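Local coordinates for xenavidin (Xenopus tropicalis, PDB 2UYW), which binds biotin inside an eight-stranded antiparallel beta barrel of the avidin family, four copies of which make up the assembly, at residues W12-G17 with G115-T120; N19-S24 with T32-T37. All coordinates share one frame; numbering follows the deposited sequence.

Both contacts belong to one avidin barrel and reach the same biotin. Contact 1 joins the first strand, 10-14, to the last, 112-121, and so closes the barrel between residues far apart in sequence. Contact 2 is local: it pairs the strands of a hairpin, 19-22 and 30-36. Each is partly buried. Asn14, Asn117 and Phe119 of contact 1 and Leu20, Ile22 and Tyr35 of contact 2 face the interior, where Phe119 packs on Leu20 and Tyr35. Arg13, Lys15, Ile21, Glu23 and Phe36 are exposed. Contact 1 has two backbone bonds, then its strands part and a formate bridges them. Contact 2 is a regular ladder with a mixed outer face of Asn19, Ile21, Thr34 and Phe36.

Contact 1: residues W12-G17 with G115-T120; sequences WRNKLG and GANTFT. With BTN (biotin), chain C; FMT (formic acid), chain D.
Trp12 meets Thr120 where the first and last strands of the avidin barrel join, running antiparallel, to close it. Trp12 CE3 lies 3.5 Å from Thr120 C, and Thr120 CA lies at the ring edge. With chi1 at -58°, CG stands beside the backbone N and the six-membered ring is turned to Thr120; NE1 bonds to Leu8 O. Arg13 carries the hydrogen-bonded pair: its N donates to Thr120 O at 2.8 Å, and its O accepts from Thr120 N. Asn14 follows on the face shared with Phe119. Its CB sits over one face of the Phe119 ring, 3.8 Å from the centroid, a CH-pi contact offset toward the rim. Its ND2 donates to biotin O3 at 2.9 Å, and OD1 accepts from Ser18 N. The Asn14 and Asn117 amides meet biotin at different atoms, O3 and N1, their planes 61° apart. Here the strands separate, and a type I turn runs from Asn14 to Gly17. A formate, probably from the crystallisation liquor, bridges the gap: its O2 accepts from both Lys15 N and Thr118 N. Leu16 sends CD1 to biotin, 3.6 Å from N1, and also packs on Trp109 of the third subunit. Gly17 ends the turn, its N bonded to Asn14 O. Asn117 OD1 takes hydrogen bonds from Trp78 NE1 and from biotin N1, the latter 3.0 Å long and nearly straight at 171°.

Contact 2: residues N19-S24 with T32-T37; sequences NLIIES and TGTYFT. With BTN (biotin), chain C.
Tyr35 and Leu20 face each other as a non-hydrogen-bonded pair in an antiparallel beta hairpin of the avidin barrel. Their side chains lie on the buried face with Ile22. From its CB, Tyr35 places CG anti to the backbone N (chi1 -158°), which lays the ring over Asn19 O. CG is 4.0 Å from that oxygen, which lies over one ring face, toward the rim. CD1 touches Leu20 CD1 at 3.9 Å, and CE1 packs near Leu20 CB. At the opposite edge from CD1 and CE1, CE2 approaches biotin O3, which lies in the ring plane. At the tip, OH donates to O3 over 2.6 Å. Trp78, Asn117 and Phe119 also pack on this ring.

The ladder on which it stands is regular. Asn19 with Phe36 and Ile21 with Thr34 each exchange two backbone hydrogen bonds, and Glu23 N adds one to Thr32 O. Gly33 CA comes 3.1 Å from Ile21 O, a close CA-H...O contact. On the outer face Ile21 and Thr34 lie side by side, and water 2 joins Asn19 O to Thr34 OG1. At the open end of the hairpin, Thr37 OG1 accepts from biotin N2 at 3.0 Å and is also hydrogen-bonded to Val39 O. At the turn end, Thr32 OG1 donates to Glu23 OE2 over 2.9 Å, from above the carboxylate plane.

Asn14 is a second donor to O3. Ser18 OG also bonds to biotin, probably at O3, as in other avidins. Two donors, and probably Ser18 OG as a third, would draw negative charge onto O3 and probably polarise the ureido group.

Contact 1: residues W12-G17 with G115-T120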
loop_
_atom_site.group_PDB
_atom_site.type_symbol
_atom_site.label_atom_id
_atom_site.label_comp_id
_atom_site.label_asym_id
_atom_site.label_seq_id
_atom_site.Cartn_x
_atom_site.Cartn_y
_atom_site.Cartn_z
ATOM N N TRP A 12 7.129 -21.078 10.057
ATOM C CA TRP A 12 7.581 -20.319 8.892
ATOM C C TRP A 12 8.518 -19.212 9.334
ATOM O O TRP A 12 8.451 -18.735 10.477
ATOM C CB TRP A 12 6.407 -19.661 8.162
ATOM C CG TRP A 12 5.323 -20.566 7.662
ATOM C CD1 TRP A 12 4.226 -20.993 8.362
ATOM C CD2 TRP A 12 5.198 -21.113 6.340
ATOM N NE1 TRP A 12 3.439 -21.787 7.568
ATOM C CE2 TRP A 12 4.006 -21.871 6.318
ATOM C CE3 TRP A 12 5.985 -21.042 5.172
ATOM C CZ2 TRP A 12 3.580 -22.571 5.174
ATOM C CZ3 TRP A 12 5.556 -21.725 4.026
ATOM C CH2 TRP A 12 4.368 -22.483 4.038
ATOM N N ARG A 13 9.375 -18.789 8.409
ATOM C CA ARG A 13 10.316 -17.723 8.672
ATOM C C ARG A 13 10.326 -16.779 7.479
ATOM O O ARG A 13 10.267 -17.232 6.333
ATOM C CB ARG A 13 11.714 -18.292 8.852
ATOM C CG ARG A 13 12.702 -17.378 9.557
ATOM C CD ARG A 13 14.134 -17.879 9.305
ATOM N NE ARG A 13 14.621 -17.246 8.078
ATOM C CZ ARG A 13 15.622 -16.370 8.018
ATOM N NH1 ARG A 13 16.323 -16.051 9.121
ATOM N NH2 ARG A 13 15.940 -15.839 6.839
ATOM N N ASN A 14 10.414 -15.482 7.750
ATOM C CA ASN A 14 10.612 -14.504 6.675
ATOM C C ASN A 14 12.039 -14.017 6.599
ATOM O O ASN A 14 12.884 -14.409 7.409
ATOM C CB ASN A 14 9.580 -13.336 6.728
ATOM C CG ASN A 14 9.810 -12.349 7.888
ATOM O OD1 ASN A 14 10.906 -12.253 8.452
ATOM N ND2 ASN A 14 8.769 -11.589 8.224
ATOM N N LYS A 15 12.306 -13.144 5.628
ATOM C CA LYS A 15 13.679 -12.717 5.342
ATOM C C LYS A 15 14.268 -11.801 6.421
ATOM O O LYS A 15 15.497 -11.727 6.559
ATOM C CB LYS A 15 13.764 -12.052 3.956
ATOM C CG LYS A 15 13.414 -12.997 2.799
ATOM C CD LYS A 15 13.747 -12.387 1.433
ATOM C CE LYS A 15 12.840 -11.217 1.082
ATOM N NZ LYS A 15 13.261 -10.576 -0.196
ATOM N N LEU A 16 13.389 -11.124 7.187
ATOM C CA LEU A 16 13.795 -10.301 8.328
ATOM C C LEU A 16 14.198 -11.188 9.479
ATOM O O LEU A 16 14.811 -10.726 10.436
ATOM C CB LEU A 16 12.650 -9.422 8.823
ATOM C CG LEU A 16 12.216 -8.283 7.901
ATOM C CD1 LEU A 16 10.943 -7.647 8.379
ATOM C CD2 LEU A 16 13.348 -7.281 7.837
ATOM N N GLY A 17 13.814 -12.454 9.393
ATOM C CA GLY A 17 14.083 -13.427 10.434
ATOM C C GLY A 17 12.962 -13.555 11.453
ATOM O O GLY A 17 13.165 -14.139 12.498
ATOM N N GLY A 115 4.589 -2.865 3.465
ATOM C CA GLY A 115 5.760 -3.595 2.957
ATOM C C GLY A 115 5.378 -4.962 2.399
ATOM O O GLY A 115 4.193 -5.320 2.385
ATOM N N ALA A 116 6.384 -5.686 1.899
ATOM C CA ALA A 116 6.233 -7.091 1.505
ATOM C C ALA A 116 7.019 -7.995 2.455
ATOM O O ALA A 116 8.059 -7.605 2.986
ATOM C CB ALA A 116 6.714 -7.305 0.077
ATOM N N ASN A 117 6.540 -9.219 2.642
ATOM C CA ASN A 117 7.319 -10.233 3.348
ATOM C C ASN A 117 7.210 -11.520 2.548
ATOM O O ASN A 117 6.171 -11.793 1.948
ATOM C CB ASN A 117 6.753 -10.528 4.750
ATOM C CG ASN A 117 7.212 -9.537 5.833
ATOM O OD1 ASN A 117 6.671 -9.575 6.938
ATOM N ND2 ASN A 117 8.217 -8.685 5.538
ATOM N N THR A 118 8.279 -12.305 2.559
ATOM C CA THR A 118 8.296 -13.613 1.916
ATOM C C THR A 118 8.646 -14.655 2.986
ATOM O O THR A 118 9.706 -14.561 3.602
ATOM C CB THR A 118 9.311 -13.620 0.739
ATOM O OG1 THR A 118 9.005 -12.546 -0.167
ATOM C CG2 THR A 118 9.269 -14.931 -0.010
ATOM N N PHE A 119 7.743 -15.616 3.206
ATOM C CA PHE A 119 7.912 -16.680 4.213
ATOM C C PHE A 119 8.206 -18.015 3.558
ATOM O O PHE A 119 7.600 -18.379 2.555
ATOM C CB PHE A 119 6.641 -16.861 5.063
ATOM C CG PHE A 119 6.290 -15.667 5.904
ATOM C CD1 PHE A 119 6.772 -15.550 7.208
ATOM C CD2 PHE A 119 5.464 -14.655 5.387
ATOM C CE1 PHE A 119 6.447 -14.452 8.001
ATOM C CE2 PHE A 119 5.145 -13.521 6.155
ATOM C CZ PHE A 119 5.623 -13.413 7.467
ATOM N N THR A 120 9.121 -18.756 4.169
ATOM C CA THR A 120 9.401 -20.124 3.755
ATOM C C THR A 120 9.462 -20.980 5.013
ATOM O O THR A 120 9.608 -20.444 6.111
ATOM C CB THR A 120 10.754 -20.250 3.014
ATOM O OG1 THR A 120 11.795 -19.644 3.799
ATOM C CG2 THR A 120 10.711 -19.608 1.604
HETATM C C11 BTN C . 5.796 -2.549 16.651
HETATM O O11 BTN C . 5.057 -1.691 17.201
HETATM O O12 BTN C . 7.010 -2.267 16.457
HETATM C C10 BTN C . 5.243 -3.909 16.278
HETATM C C9 BTN C . 6.175 -4.829 15.496
HETATM C C8 BTN C . 6.042 -4.617 13.974
HETATM C C7 BTN C . 6.970 -5.517 13.177
HETATM C C2 BTN C . 6.770 -5.466 11.659
HETATM S S1 BTN C . 5.310 -6.150 11.120
HETATM C C6 BTN C . 5.895 -6.056 9.410
HETATM C C5 BTN C . 7.376 -6.423 9.469
HETATM N N1 BTN C . 7.513 -7.841 9.283
HETATM C C3 BTN C . 8.028 -8.412 10.381
HETATM O O3 BTN C . 8.242 -9.789 10.455
HETATM N N2 BTN C . 8.244 -7.530 11.339
HETATM C C4 BTN C . 7.890 -6.179 10.878
HETATM C C FMT D . 10.796 -10.412 4.511
HETATM O O1 FMT D . 10.771 -9.456 3.729
HETATM O O2 FMT D . 10.435 -11.501 4.105
#

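Contact 2: residues N19-S24 with T32-T37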
loop_
_atom_site.group_PDB
_atom_site.type_symbol
_atom_site.label_atom_id
_atom_site.label_comp_id
_atom_site.label_asym_id
_atom_site.label_seq_id
_atom_site.Cartn_x
_atom_site.Cartn_y
_atom_site.Cartn_z
ATOM N N ASN A 19 9.606 -15.112 13.120
ATOM C CA ASN A 19 9.019 -16.455 13.173
ATOM C C ASN A 19 7.510 -16.429 13.238
ATOM O O ASN A 19 6.932 -15.776 14.108
ATOM C CB ASN A 19 9.553 -17.224 14.367
ATOM C CG ASN A 19 10.977 -17.599 14.177
ATOM O OD1 ASN A 19 11.306 -18.405 13.299
ATOM N ND2 ASN A 19 11.855 -16.989 14.962
ATOM N N LEU A 20 6.900 -17.149 12.302
ATOM C CA LEU A 20 5.463 -17.277 12.169
ATOM C C LEU A 20 5.070 -18.732 12.453
ATOM O O LEU A 20 5.581 -19.659 11.814
ATOM C CB LEU A 20 5.029 -16.809 10.763
ATOM C CG LEU A 20 3.658 -17.229 10.229
ATOM C CD1 LEU A 20 2.491 -16.513 10.960
ATOM C CD2 LEU A 20 3.578 -16.959 8.748
ATOM N N ILE A 21 4.186 -18.933 13.430
ATOM C CA ILE A 21 3.712 -20.277 13.749
ATOM C C ILE A 21 2.194 -20.341 13.630
ATOM O O ILE A 21 1.476 -19.557 14.251
ATOM C CB ILE A 21 4.146 -20.723 15.155
ATOM C CG1 ILE A 21 5.675 -20.717 15.247
ATOM C CG2 ILE A 21 3.594 -22.136 15.474
ATOM C CD1 ILE A 21 6.188 -20.884 16.650
ATOM N N ILE A 22 1.722 -21.277 12.814
ATOM C CA ILE A 22 0.301 -21.436 12.536
ATOM C C ILE A 22 -0.199 -22.795 13.021
ATOM O O ILE A 22 0.419 -23.834 12.738
ATOM C CB ILE A 22 0.007 -21.193 11.021
ATOM C CG1 ILE A 22 0.276 -19.726 10.685
ATOM C CG2 ILE A 22 -1.451 -21.576 10.675
ATOM C CD1 ILE A 22 0.200 -19.357 9.197
ATOM N N GLU A 23 -1.295 -22.792 13.781
ATOM C CA GLU A 23 -1.866 -24.047 14.319
ATOM C C GLU A 23 -2.766 -24.760 13.285
ATOM O O GLU A 23 -2.960 -24.259 12.165
ATOM C CB GLU A 23 -2.640 -23.768 15.611
ATOM C CG GLU A 23 -1.832 -23.068 16.720
ATOM C CD GLU A 23 -2.684 -22.718 17.951
ATOM O OE1 GLU A 23 -3.162 -23.652 18.625
ATOM O OE2 GLU A 23 -2.879 -21.515 18.248
ATOM N N SER A 24 -3.310 -25.923 13.652
ATOM C CA SER A 24 -4.265 -26.618 12.792
ATOM C C SER A 24 -5.307 -25.656 12.217
ATOM O O SER A 24 -5.940 -24.881 12.949
ATOM C CB SER A 24 -4.964 -27.763 13.541
ATOM O OG SER A 24 -4.142 -28.918 13.615
ATOM N N THR A 32 -5.281 -19.938 14.068
ATOM C CA THR A 32 -4.635 -19.049 15.030
ATOM C C THR A 32 -3.171 -19.432 15.089
ATOM O O THR A 32 -2.758 -20.430 14.481
ATOM C CB THR A 32 -5.261 -19.195 16.419
ATOM O OG1 THR A 32 -5.168 -20.557 16.832
ATOM C CG2 THR A 32 -6.722 -18.814 16.364
ATOM N N GLY A 33 -2.391 -18.655 15.826
ATOM C CA GLY A 33 -0.974 -18.928 15.958
ATOM C C GLY A 33 -0.269 -17.831 16.727
ATOM O O GLY A 33 -0.910 -17.099 17.498
ATOM N N THR A 34 1.048 -17.762 16.537
ATOM C CA THR A 34 1.912 -16.821 17.251
ATOM C C THR A 34 2.945 -16.218 16.304
ATOM O O THR A 34 3.378 -16.845 15.324
ATOM C CB THR A 34 2.651 -17.444 18.504
ATOM O OG1 THR A 34 3.526 -18.507 18.105
ATOM C CG2 THR A 34 1.662 -17.953 19.543
ATOM N N TYR A 35 3.351 -15.001 16.616
ATOM C CA TYR A 35 4.324 -14.314 15.785
ATOM C C TYR A 35 5.437 -13.775 16.666
ATOM O O TYR A 35 5.164 -13.164 17.699
ATOM C CB TYR A 35 3.634 -13.160 15.038
ATOM C CG TYR A 35 4.373 -12.745 13.796
ATOM C CD1 TYR A 35 3.983 -13.226 12.548
ATOM C CD2 TYR A 35 5.459 -11.865 13.856
ATOM C CE1 TYR A 35 4.648 -12.830 11.386
ATOM C CE2 TYR A 35 6.135 -11.484 12.714
ATOM C CZ TYR A 35 5.729 -11.978 11.485
ATOM O OH TYR A 35 6.361 -11.595 10.329
ATOM N N PHE A 36 6.688 -14.021 16.285
ATOM C CA PHE A 36 7.811 -13.479 17.029
ATOM C C PHE A 36 8.658 -12.667 16.064
ATOM O O PHE A 36 9.448 -13.217 15.311
ATOM C CB PHE A 36 8.641 -14.585 17.691
ATOM C CG PHE A 36 9.613 -14.074 18.739
ATOM C CD1 PHE A 36 9.155 -13.352 19.851
ATOM C CD2 PHE A 36 10.972 -14.325 18.631
ATOM C CE1 PHE A 36 10.050 -12.878 20.834
ATOM C CE2 PHE A 36 11.875 -13.879 19.626
ATOM C CZ PHE A 36 11.402 -13.148 20.722
ATOM N N THR A 37 8.463 -11.357 16.076
ATOM C CA THR A 37 9.165 -10.486 15.148
ATOM C C THR A 37 10.635 -10.310 15.572
ATOM O O THR A 37 10.948 -10.227 16.760
ATOM C CB THR A 37 8.476 -9.125 15.009
ATOM O OG1 THR A 37 9.182 -8.355 14.032
ATOM C CG2 THR A 37 8.423 -8.356 16.355
HETATM C C11 BTN C . 5.796 -2.549 16.651
HETATM O O11 BTN C . 5.057 -1.691 17.201
HETATM O O12 BTN C . 7.010 -2.267 16.457
HETATM C C10 BTN C . 5.243 -3.909 16.278
HETATM C C9 BTN C . 6.175 -4.829 15.496
HETATM C C8 BTN C . 6.042 -4.617 13.974
HETATM C C7 BTN C . 6.970 -5.517 13.177
HETATM C C2 BTN C . 6.770 -5.466 11.659
HETATM S S1 BTN C . 5.310 -6.150 11.120
HETATM C C6 BTN C . 5.895 -6.056 9.410
HETATM C C5 BTN C . 7.376 -6.423 9.469
HETATM N N1 BTN C . 7.513 -7.841 9.283
HETATM C C3 BTN C . 8.028 -8.412 10.381
HETATM O O3 BTN C . 8.242 -9.789 10.455
HETATM N N2 BTN C . 8.244 -7.530 11.339
HETATM C C4 BTN C . 7.890 -6.179 10.878
HETATM O O HOH W 1 12.278 -13.851 15.644
HETATM O O HOH W 2 6.207 -17.408 16.680
HETATM O O HOH W 3 -5.854 -22.888 14.417
#